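Local coordinates for protein probable amidase (Thermus thermophilus, PDB 2DC0) that belongs to the amidase family and folds around a large mixed beta sheet flanked by helices, two copies forming the assembly, at residues D74-V78 and L193-L197; R62-H66 and F218-I222; F184-R190 and Y416-V422. All coordinates share one frame; numbering follows the deposited sequence.

Contact 1 (D74-V78 and L193-L197); sequences DLFPV and LEGAL
Ala196 sets its CB against the ring of Phe76, 3.5 Å from CD1, approaching obliquely. Leu193, three residues before Ala196, reaches the same ring, with CD2 3.9 Å from Phe76 CE1. The ring is also covered from within its own segment: Leu75 CD1 stands 3.5 Å above the plane of the Phe76 ring, over its centre. The placement follows from chi1 of Leu75, 56°, which wedges CG between the backbone N and the carbonyl carbon and curls the chain back over its neighbour. That same CD1 lies 4.1 Å from Ala196 CB, so Ala196 CB touches both the Phe76 ring and the methyl that covers it. One hydrogen bond joins the backbones: Leu197 N donates to Leu75 O at 3.0 Å, almost straight at 178°. Beside it the CB atoms of Leu75 and Leu197 pack together at 4.1 Å. Pro77 CD and CG lie against Gly195 O, CD at 2.9 Å; this buried carbonyl oxygen finds no hydrogen-bond partner in the model.

Around this shell, Thr166 and Leu164 of strand 163-166 and Val101 of helix 99-106 pack on Phe76, while Lys114 NZ hydrogen-bonds to Phe76 O. Segment 193-197 folds as a type II beta turn from Leu193 to Ala196, closed by Ala196 N to Leu193 O at 3.2 Å. The positive phi of Gly195, 83°, fits the third position of such a turn, here docked on the loop that leaves strand 69-73 of the central mixed sheet.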
loop_
_atom_site.group_PDB
_atom_site.type_symbol
_atom_site.label_atom_id
_atom_site.label_comp_id
_atom_site.label_asym_id
_atom_site.label_seq_id
_atom_site.Cartn_x
_atom_site.Cartn_y
_atom_site.Cartn_z
ATOM N N ASP A 74 -6.343 21.410 -17.361
ATOM C CA ASP A 74 -5.251 22.384 -17.399
ATOM C C ASP A 74 -4.078 22.286 -16.424
ATOM O O ASP A 74 -3.540 23.310 -16.005
ATOM C CB ASP A 74 -5.805 23.819 -17.367
ATOM C CG ASP A 74 -4.840 24.827 -17.978
ATOM O OD1 ASP A 74 -4.115 24.445 -18.923
ATOM O OD2 ASP A 74 -4.811 26.000 -17.538
ATOM N N LEU A 75 -3.674 21.069 -16.069
ATOM C CA LEU A 75 -2.504 20.883 -15.212
ATOM C C LEU A 75 -1.505 20.028 -15.983
ATOM O O LEU A 75 -0.375 19.820 -15.540
ATOM C CB LEU A 75 -2.874 20.223 -13.875
ATOM C CG LEU A 75 -3.606 18.876 -13.820
ATOM C CD1 LEU A 75 -2.688 17.735 -14.226
ATOM C CD2 LEU A 75 -4.095 18.670 -12.386
ATOM N N PHE A 76 -1.947 19.535 -17.141
ATOM C CA PHE A 76 -1.132 18.718 -18.040
ATOM C C PHE A 76 -0.636 19.627 -19.174
ATOM O O PHE A 76 -1.438 20.203 -19.914
ATOM C CB PHE A 76 -1.963 17.602 -18.691
ATOM C CG PHE A 76 -2.309 16.457 -17.778
ATOM C CD1 PHE A 76 -1.344 15.526 -17.400
ATOM C CD2 PHE A 76 -3.621 16.277 -17.340
ATOM C CE1 PHE A 76 -1.685 14.426 -16.600
ATOM C CE2 PHE A 76 -3.973 15.184 -16.543
ATOM C CZ PHE A 76 -3.005 14.256 -16.171
ATOM N N PRO A 77 0.684 19.782 -19.320
ATOM C CA PRO A 77 1.160 20.641 -20.408
ATOM C C PRO A 77 0.817 20.028 -21.769
ATOM O O PRO A 77 0.908 18.815 -21.959
ATOM C CB PRO A 77 2.663 20.700 -20.159
ATOM C CG PRO A 77 2.734 20.635 -18.657
ATOM C CD PRO A 77 1.762 19.522 -18.351
ATOM N N VAL A 78 0.397 20.870 -22.705
ATOM C CA VAL A 78 0.059 20.415 -24.048
ATOM C C VAL A 78 0.789 21.346 -25.012
ATOM O O VAL A 78 0.792 22.561 -24.822
ATOM C CB VAL A 78 -1.474 20.496 -24.306
ATOM C CG1 VAL A 78 -1.781 20.199 -25.764
ATOM C CG2 VAL A 78 -2.208 19.510 -23.407
ATOM N N LEU A 193 2.232 10.348 -14.639
ATOM C CA LEU A 193 1.931 11.719 -14.271
ATOM C C LEU A 193 3.174 12.580 -14.484
ATOM O O LEU A 193 3.272 13.696 -13.969
ATOM C CB LEU A 193 1.471 11.792 -12.812
ATOM C CG LEU A 193 -0.027 11.523 -12.621
ATOM C CD1 LEU A 193 -0.348 11.338 -11.147
ATOM C CD2 LEU A 193 -0.824 12.688 -13.205
ATOM N N GLU A 194 4.128 12.047 -15.242
ATOM C CA GLU A 194 5.368 12.764 -15.543
ATOM C C GLU A 194 5.062 14.012 -16.382
ATOM O O GLU A 194 4.299 13.950 -17.348
ATOM C CB GLU A 194 6.328 11.846 -16.316
ATOM C CG GLU A 194 7.658 12.485 -16.696
ATOM C CD GLU A 194 8.483 11.605 -17.628
ATOM O OE1 GLU A 194 8.633 10.396 -17.344
ATOM O OE2 GLU A 194 8.993 12.120 -18.643
ATOM N N GLY A 195 5.648 15.143 -15.998
ATOM C CA GLY A 195 5.442 16.379 -16.730
ATOM C C GLY A 195 4.179 17.134 -16.361
ATOM O O GLY A 195 3.935 18.227 -16.865
ATOM N N ALA A 196 3.371 16.552 -15.482
ATOM C CA ALA A 196 2.135 17.184 -15.046
ATOM C C ALA A 196 2.331 17.850 -13.690
ATOM O O ALA A 196 3.153 17.409 -12.881
ATOM C CB ALA A 196 1.022 16.149 -14.953
ATOM N N LEU A 197 1.576 18.913 -13.441
ATOM C CA LEU A 197 1.668 19.610 -12.168
ATOM C C LEU A 197 1.152 18.677 -11.082
ATOM O O LEU A 197 0.012 18.232 -11.128
ATOM C CB LEU A 197 0.814 20.876 -12.178
ATOM C CG LEU A 197 0.735 21.579 -10.825
ATOM C CD1 LEU A 197 2.096 22.191 -10.478
ATOM C CD2 LEU A 197 -0.327 22.659 -10.872
#

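Contact 2 (R62-H66 and F218-I222); sequences RGPLH and FLTEI
Leu65 and Phe218 are brought together by torsions on both sides of the contact. In Leu65, chi1 of -61° places CG opposite the carbonyl carbon and chi2 of -179° extends the CD1 branch, and both methyls reach the helix. Phe218 has chi1 of 179°, which sets CG anti to the backbone N, and the ring reaches the turn with its CE2 and CZ atoms. The two side chains run antiparallel alongside each other, and Leu65 CD2 ends 3.5 Å from Phe218 CE2, oblique to the ring. The other methyl, Leu65 CD1, lies 3.8 Å from Leu219 CD1, the two leucines being roughly perpendicular. It also comes within 4.1 Å of Ile222 CG2.

Pro64 makes the second half of the contact. Its CG is pressed to 3.3 Å from Ile222 CD1, tighter than usual for two carbons, and its CB is 3.9 Å from Phe218 CZ. Pro64 O lies at the edge of the Phe218 ring, in its plane. A type I beta turn from Gly63 to His66, with His66 N bonded to Gly63 O at 3.2 Å, puts Pro64 and Leu65 side by side at its two central positions. Beyond the pair, a backbone bond links Leu65 to Ala107, and Leu4 and Lys7 of helix 3-11 pack on Phe218.

No hydrogen bond or salt bridge crosses between the segments. Apart from Pro64 O at the ring edge, the turn meets helix 213-224 carbon to carbon, so between these segments the contact rests on van der Waals and apolar packing.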
loop_
_atom_site.group_PDB
_atom_site.type_symbol
_atom_site.label_atom_id
_atom_site.label_comp_id
_atom_site.label_asym_id
_atom_site.label_seq_id
_atom_site.Cartn_x
_atom_site.Cartn_y
_atom_site.Cartn_z
ATOM N N ARG A 62 -2.234 7.583 -37.848
ATOM C CA ARG A 62 -1.212 7.778 -36.826
ATOM C C ARG A 62 -1.347 6.792 -35.675
ATOM O O ARG A 62 -0.348 6.313 -35.144
ATOM C CB ARG A 62 -1.265 9.205 -36.274
ATOM C CG ARG A 62 -0.991 10.287 -37.307
ATOM C CD ARG A 62 -0.847 11.665 -36.660
ATOM N NE ARG A 62 -0.619 12.708 -37.662
ATOM C CZ ARG A 62 -0.412 13.991 -37.377
ATOM N NH1 ARG A 62 -0.398 14.404 -36.113
ATOM N NH2 ARG A 62 -0.226 14.866 -38.353
ATOM N N GLY A 63 -2.581 6.491 -35.291
ATOM C CA GLY A 63 -2.802 5.566 -34.195
ATOM C C GLY A 63 -4.278 5.298 -33.959
ATOM O O GLY A 63 -5.110 5.684 -34.774
ATOM N N PRO A 64 -4.634 4.646 -32.843
ATOM C CA PRO A 64 -6.029 4.330 -32.517
ATOM C C PRO A 64 -6.939 5.521 -32.239
ATOM O O PRO A 64 -8.158 5.397 -32.315
ATOM C CB PRO A 64 -5.899 3.398 -31.313
ATOM C CG PRO A 64 -4.652 3.904 -30.640
ATOM C CD PRO A 64 -3.720 4.117 -31.812
ATOM N N LEU A 65 -6.354 6.673 -31.928
ATOM C CA LEU A 65 -7.140 7.870 -31.641
ATOM C C LEU A 65 -7.094 8.880 -32.785
ATOM O O LEU A 65 -7.551 10.011 -32.636
ATOM C CB LEU A 65 -6.625 8.537 -30.363
ATOM C CG LEU A 65 -6.707 7.685 -29.090
ATOM C CD1 LEU A 65 -6.198 8.484 -27.897
ATOM C CD2 LEU A 65 -8.153 7.254 -28.867
ATOM N N HIS A 66 -6.547 8.468 -33.925
ATOM C CA HIS A 66 -6.416 9.354 -35.082
ATOM C C HIS A 66 -7.664 10.172 -35.436
ATOM O O HIS A 66 -8.704 9.622 -35.782
ATOM C CB HIS A 66 -5.974 8.546 -36.309
ATOM C CG HIS A 66 -5.625 9.390 -37.497
ATOM N ND1 HIS A 66 -6.560 10.140 -38.178
ATOM C CD2 HIS A 66 -4.442 9.610 -38.119
ATOM C CE1 HIS A 66 -5.969 10.786 -39.167
ATOM N NE2 HIS A 66 -4.683 10.481 -39.152
ATOM N N PHE A 218 -10.760 1.603 -23.260
ATOM C CA PHE A 218 -10.028 1.883 -24.490
ATOM C C PHE A 218 -8.960 2.947 -24.277
ATOM O O PHE A 218 -7.792 2.758 -24.627
ATOM C CB PHE A 218 -11.019 2.341 -25.567
ATOM C CG PHE A 218 -10.382 2.698 -26.886
ATOM C CD1 PHE A 218 -9.587 1.782 -27.569
ATOM C CD2 PHE A 218 -10.611 3.943 -27.463
ATOM C CE1 PHE A 218 -9.028 2.099 -28.811
ATOM C CE2 PHE A 218 -10.057 4.270 -28.707
ATOM C CZ PHE A 218 -9.265 3.342 -29.377
ATOM N N LEU A 219 -9.370 4.062 -23.687
ATOM C CA LEU A 219 -8.470 5.172 -23.432
ATOM C C LEU A 219 -7.420 4.857 -22.365
ATOM O O LEU A 219 -6.273 5.306 -22.463
ATOM C CB LEU A 219 -9.294 6.390 -23.027
ATOM C CG LEU A 219 -8.781 7.784 -23.358
ATOM C CD1 LEU A 219 -8.350 7.882 -24.825
ATOM C CD2 LEU A 219 -9.905 8.766 -23.068
ATOM N N THR A 220 -7.803 4.088 -21.348
ATOM C CA THR A 220 -6.864 3.737 -20.286
ATOM C C THR A 220 -5.725 2.875 -20.837
ATOM O O THR A 220 -4.582 3.027 -20.424
ATOM C CB THR A 220 -7.583 3.009 -19.112
ATOM O OG1 THR A 220 -8.550 3.893 -18.526
ATOM C CG2 THR A 220 -6.584 2.600 -18.035
ATOM N N GLU A 221 -6.027 1.984 -21.779
ATOM C CA GLU A 221 -4.982 1.149 -22.369
ATOM C C GLU A 221 -3.981 2.045 -23.096
ATOM O O GLU A 221 -2.767 1.857 -22.985
ATOM C CB GLU A 221 -5.568 0.145 -23.362
ATOM C CG GLU A 221 -6.415 -0.949 -22.736
ATOM C CD GLU A 221 -6.795 -2.014 -23.749
ATOM O OE1 GLU A 221 -7.270 -1.645 -24.843
ATOM O OE2 GLU A 221 -6.636 -3.216 -23.447
ATOM N N ILE A 222 -4.496 3.025 -23.834
ATOM C CA ILE A 222 -3.646 3.950 -24.571
ATOM C C ILE A 222 -2.835 4.815 -23.613
ATOM O O ILE A 222 -1.644 5.034 -23.820
ATOM C CB ILE A 222 -4.484 4.874 -25.494
ATOM C CG1 ILE A 222 -5.262 4.035 -26.512
ATOM C CG2 ILE A 222 -3.583 5.879 -26.190
ATOM C CD1 ILE A 222 -4.439 3.130 -27.466
#

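Contact 3 (F184-R190 and Y416-V422); sequences FKPSYGR and YGEDGKV
Ser187 and Gly417 bring their CA atoms to 5.6 Å where the chain, leaving strand 182-185, enters a type II beta turn (Ser187 to Arg190) beside the start of helix 419-430. The Asp419 carboxylate carries the contact. Ser187 N gives a hydrogen bond to Asp419 OD1 at 2.9 Å, and Ser187 OG gives one to Asp419 OD2 at 2.6 Å, both on the syn side but somewhat out of the carboxylate plane. Ser187 OG in turn accepts from Gly417 N at 2.8 Å, a bent bond of 138°. Chi1 of Ser187, -66°, puts the hydroxyl beside the amide N, each meeting one oxygen of the carboxylate.

Arg190 adds a salt bridge, NH2 to Asp419 OD2 at 3.0 Å. It comes from above the carboxylate plane, 65° out, on the face opposite Ser187 OG; its NH1 pairs with Glu226. The Phe184 ring meets Asp419 CB at its edge, in plane, and its CE1 lies 3.9 Å from Val422 CG1. Tyr416 OH rests 3.4 Å from Tyr188 CB, while Tyr188 OH is bonded to Arg201 O. Glu418, the N-cap residue, forms a salt bridge with Arg346 of the second subunit.

Three donors thus hold one buried carboxylate and fix its rotation. With a cation and a helix N terminus close by, Asp419 would probably be stabilised as the anion.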
loop_
_atom_site.group_PDB
_atom_site.type_symbol
_atom_site.label_atom_id
_atom_site.label_comp_id
_atom_site.label_asym_id
_atom_site.label_seq_id
_atom_site.Cartn_x
_atom_site.Cartn_y
_atom_site.Cartn_z
ATOM N N PHE A 184 -12.751 7.119 -14.741
ATOM C CA PHE A 184 -11.985 5.993 -14.230
ATOM C C PHE A 184 -10.644 6.372 -13.615
ATOM O O PHE A 184 -9.818 7.032 -14.251
ATOM C CB PHE A 184 -11.769 4.949 -15.333
ATOM C CG PHE A 184 -11.046 3.709 -14.863
ATOM C CD1 PHE A 184 -11.529 2.968 -13.786
ATOM C CD2 PHE A 184 -9.883 3.285 -15.501
ATOM C CE1 PHE A 184 -10.860 1.815 -13.345
ATOM C CE2 PHE A 184 -9.206 2.138 -15.074
ATOM C CZ PHE A 184 -9.691 1.400 -13.995
ATOM N N LYS A 185 -10.444 5.971 -12.361
ATOM C CA LYS A 185 -9.176 6.212 -11.673
ATOM C C LYS A 185 -8.479 4.858 -11.623
ATOM O O LYS A 185 -8.832 4.003 -10.807
ATOM C CB LYS A 185 -9.373 6.710 -10.237
ATOM C CG LYS A 185 -8.029 6.971 -9.522
ATOM C CD LYS A 185 -8.153 6.991 -8.000
ATOM C CE LYS A 185 -8.331 5.586 -7.437
ATOM N NZ LYS A 185 -7.133 4.733 -7.716
ATOM N N PRO A 186 -7.488 4.642 -12.501
ATOM C CA PRO A 186 -6.759 3.374 -12.538
ATOM C C PRO A 186 -5.922 3.189 -11.285
ATOM O O PRO A 186 -5.843 4.083 -10.433
ATOM C CB PRO A 186 -5.867 3.512 -13.772
ATOM C CG PRO A 186 -6.578 4.526 -14.620
ATOM C CD PRO A 186 -7.046 5.527 -13.592
ATOM N N SER A 187 -5.293 2.025 -11.179
ATOM C CA SER A 187 -4.418 1.746 -10.046
ATOM C C SER A 187 -3.354 2.831 -10.065
ATOM O O SER A 187 -2.962 3.316 -11.132
ATOM C CB SER A 187 -3.740 0.383 -10.208
ATOM O OG SER A 187 -4.688 -0.675 -10.161
ATOM N N TYR A 188 -2.882 3.210 -8.886
ATOM C CA TYR A 188 -1.853 4.238 -8.777
ATOM C C TYR A 188 -0.682 3.955 -9.719
ATOM O O TYR A 188 -0.241 2.812 -9.844
ATOM C CB TYR A 188 -1.333 4.307 -7.337
ATOM C CG TYR A 188 -0.210 5.297 -7.136
ATOM C CD1 TYR A 188 -0.472 6.656 -6.959
ATOM C CD2 TYR A 188 1.124 4.874 -7.120
ATOM C CE1 TYR A 188 0.563 7.568 -6.768
ATOM C CE2 TYR A 188 2.165 5.781 -6.932
ATOM C CZ TYR A 188 1.879 7.122 -6.756
ATOM O OH TYR A 188 2.914 8.018 -6.572
ATOM N N GLY A 189 -0.207 4.998 -10.396
ATOM C CA GLY A 189 0.935 4.868 -11.281
ATOM C C GLY A 189 0.773 4.204 -12.635
ATOM O O GLY A 189 1.689 4.273 -13.455
ATOM N N ARG A 190 -0.363 3.566 -12.894
ATOM C CA ARG A 190 -0.541 2.908 -14.183
ATOM C C ARG A 190 -0.415 3.918 -15.331
ATOM O O ARG A 190 0.189 3.622 -16.362
ATOM C CB ARG A 190 -1.891 2.196 -14.244
ATOM C CG ARG A 190 -2.046 1.326 -15.476
ATOM C CD ARG A 190 -3.364 0.582 -15.458
ATOM N NE ARG A 190 -3.418 -0.444 -14.416
ATOM C CZ ARG A 190 -2.766 -1.602 -14.464
ATOM N NH1 ARG A 190 -1.999 -1.896 -15.505
ATOM N NH2 ARG A 190 -2.897 -2.478 -13.476
ATOM N N TYR A 416 -5.951 -3.808 -5.893
ATOM C CA TYR A 416 -4.820 -3.137 -6.513
ATOM C C TYR A 416 -4.408 -3.902 -7.776
ATOM O O TYR A 416 -4.269 -5.125 -7.750
ATOM C CB TYR A 416 -3.662 -3.088 -5.511
ATOM C CG TYR A 416 -2.733 -1.905 -5.676
ATOM C CD1 TYR A 416 -2.744 -0.845 -4.771
ATOM C CD2 TYR A 416 -1.838 -1.850 -6.737
ATOM C CE1 TYR A 416 -1.878 0.246 -4.922
ATOM C CE2 TYR A 416 -0.973 -0.771 -6.898
ATOM C CZ TYR A 416 -1.000 0.269 -5.989
ATOM O OH TYR A 416 -0.140 1.322 -6.160
ATOM N N GLY A 417 -4.242 -3.180 -8.881
ATOM C CA GLY A 417 -3.844 -3.804 -10.133
ATOM C C GLY A 417 -4.953 -4.495 -10.911
ATOM O O GLY A 417 -4.721 -4.961 -12.024
ATOM N N GLU A 418 -6.160 -4.561 -10.361
ATOM C CA GLU A 418 -7.240 -5.228 -11.079
ATOM C C GLU A 418 -8.132 -4.298 -11.893
ATOM O O GLU A 418 -9.359 -4.410 -11.868
ATOM C CB GLU A 418 -8.074 -6.070 -10.104
ATOM C CG GLU A 418 -7.264 -7.201 -9.463
ATOM C CD GLU A 418 -6.372 -7.933 -10.473
ATOM O OE1 GLU A 418 -6.897 -8.451 -11.484
ATOM O OE2 GLU A 418 -5.136 -7.985 -10.258
ATOM N N ASP A 419 -7.494 -3.394 -12.632
ATOM C CA ASP A 419 -8.188 -2.423 -13.465
ATOM C C ASP A 419 -9.105 -3.092 -14.483
ATOM O O ASP A 419 -10.215 -2.620 -14.724
ATOM C CB ASP A 419 -7.175 -1.556 -14.212
ATOM C CG ASP A 419 -6.194 -0.879 -13.286
ATOM O OD1 ASP A 419 -6.082 0.364 -13.377
ATOM O OD2 ASP A 419 -5.535 -1.583 -12.477
ATOM N N GLY A 420 -8.630 -4.181 -15.080
ATOM C CA GLY A 420 -9.420 -4.891 -16.070
ATOM C C GLY A 420 -10.695 -5.457 -15.485
ATOM O O GLY A 420 -11.753 -5.399 -16.109
ATOM N N LYS A 421 -10.598 -6.006 -14.280
ATOM C CA LYS A 421 -11.758 -6.585 -13.611
ATOM C C LYS A 421 -12.773 -5.500 -13.274
ATOM O O LYS A 421 -13.981 -5.697 -13.418
ATOM C CB LYS A 421 -11.320 -7.310 -12.333
ATOM C CG LYS A 421 -12.416 -8.109 -11.641
ATOM C CD LYS A 421 -11.847 -8.861 -10.439
ATOM C CE LYS A 421 -12.890 -9.754 -9.780
ATOM N NZ LYS A 421 -13.380 -10.798 -10.719
ATOM N N VAL A 422 -12.280 -4.353 -12.818
ATOM C CA VAL A 422 -13.156 -3.243 -12.480
ATOM C C VAL A 422 -13.901 -2.762 -13.718
ATOM O O VAL A 422 -15.121 -2.561 -13.692
ATOM C CB VAL A 422 -12.355 -2.072 -11.877
ATOM C CG1 VAL A 422 -13.255 -0.851 -11.700
ATOM C CG2 VAL A 422 -11.777 -2.495 -10.534
#

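From the N terminus, the chain first passes 62-66 and then 74-78, just before and just after strand 69-73. It next runs through 184-190, 193-197 and helix 213-224. Contact 1 closes a loop of 114 residues, lying wholly within the 151-residue loop that contact 2 closes. Contact 3, pairing 184-190 with 416-422 near the C terminus, crosses both. The chain before strand 69-73 is tied to helix 213-224 (contact 2), and the chain after it to the loop between strands 182-185 and 206-210 (contact 1), with centres 19 Å apart; contact 3 joins the end of strand 182-185 to helix 419-430. Contacts 2 and 3 touch directly, Thr220 OG1 lying 3.4 Å from Phe184 CD2.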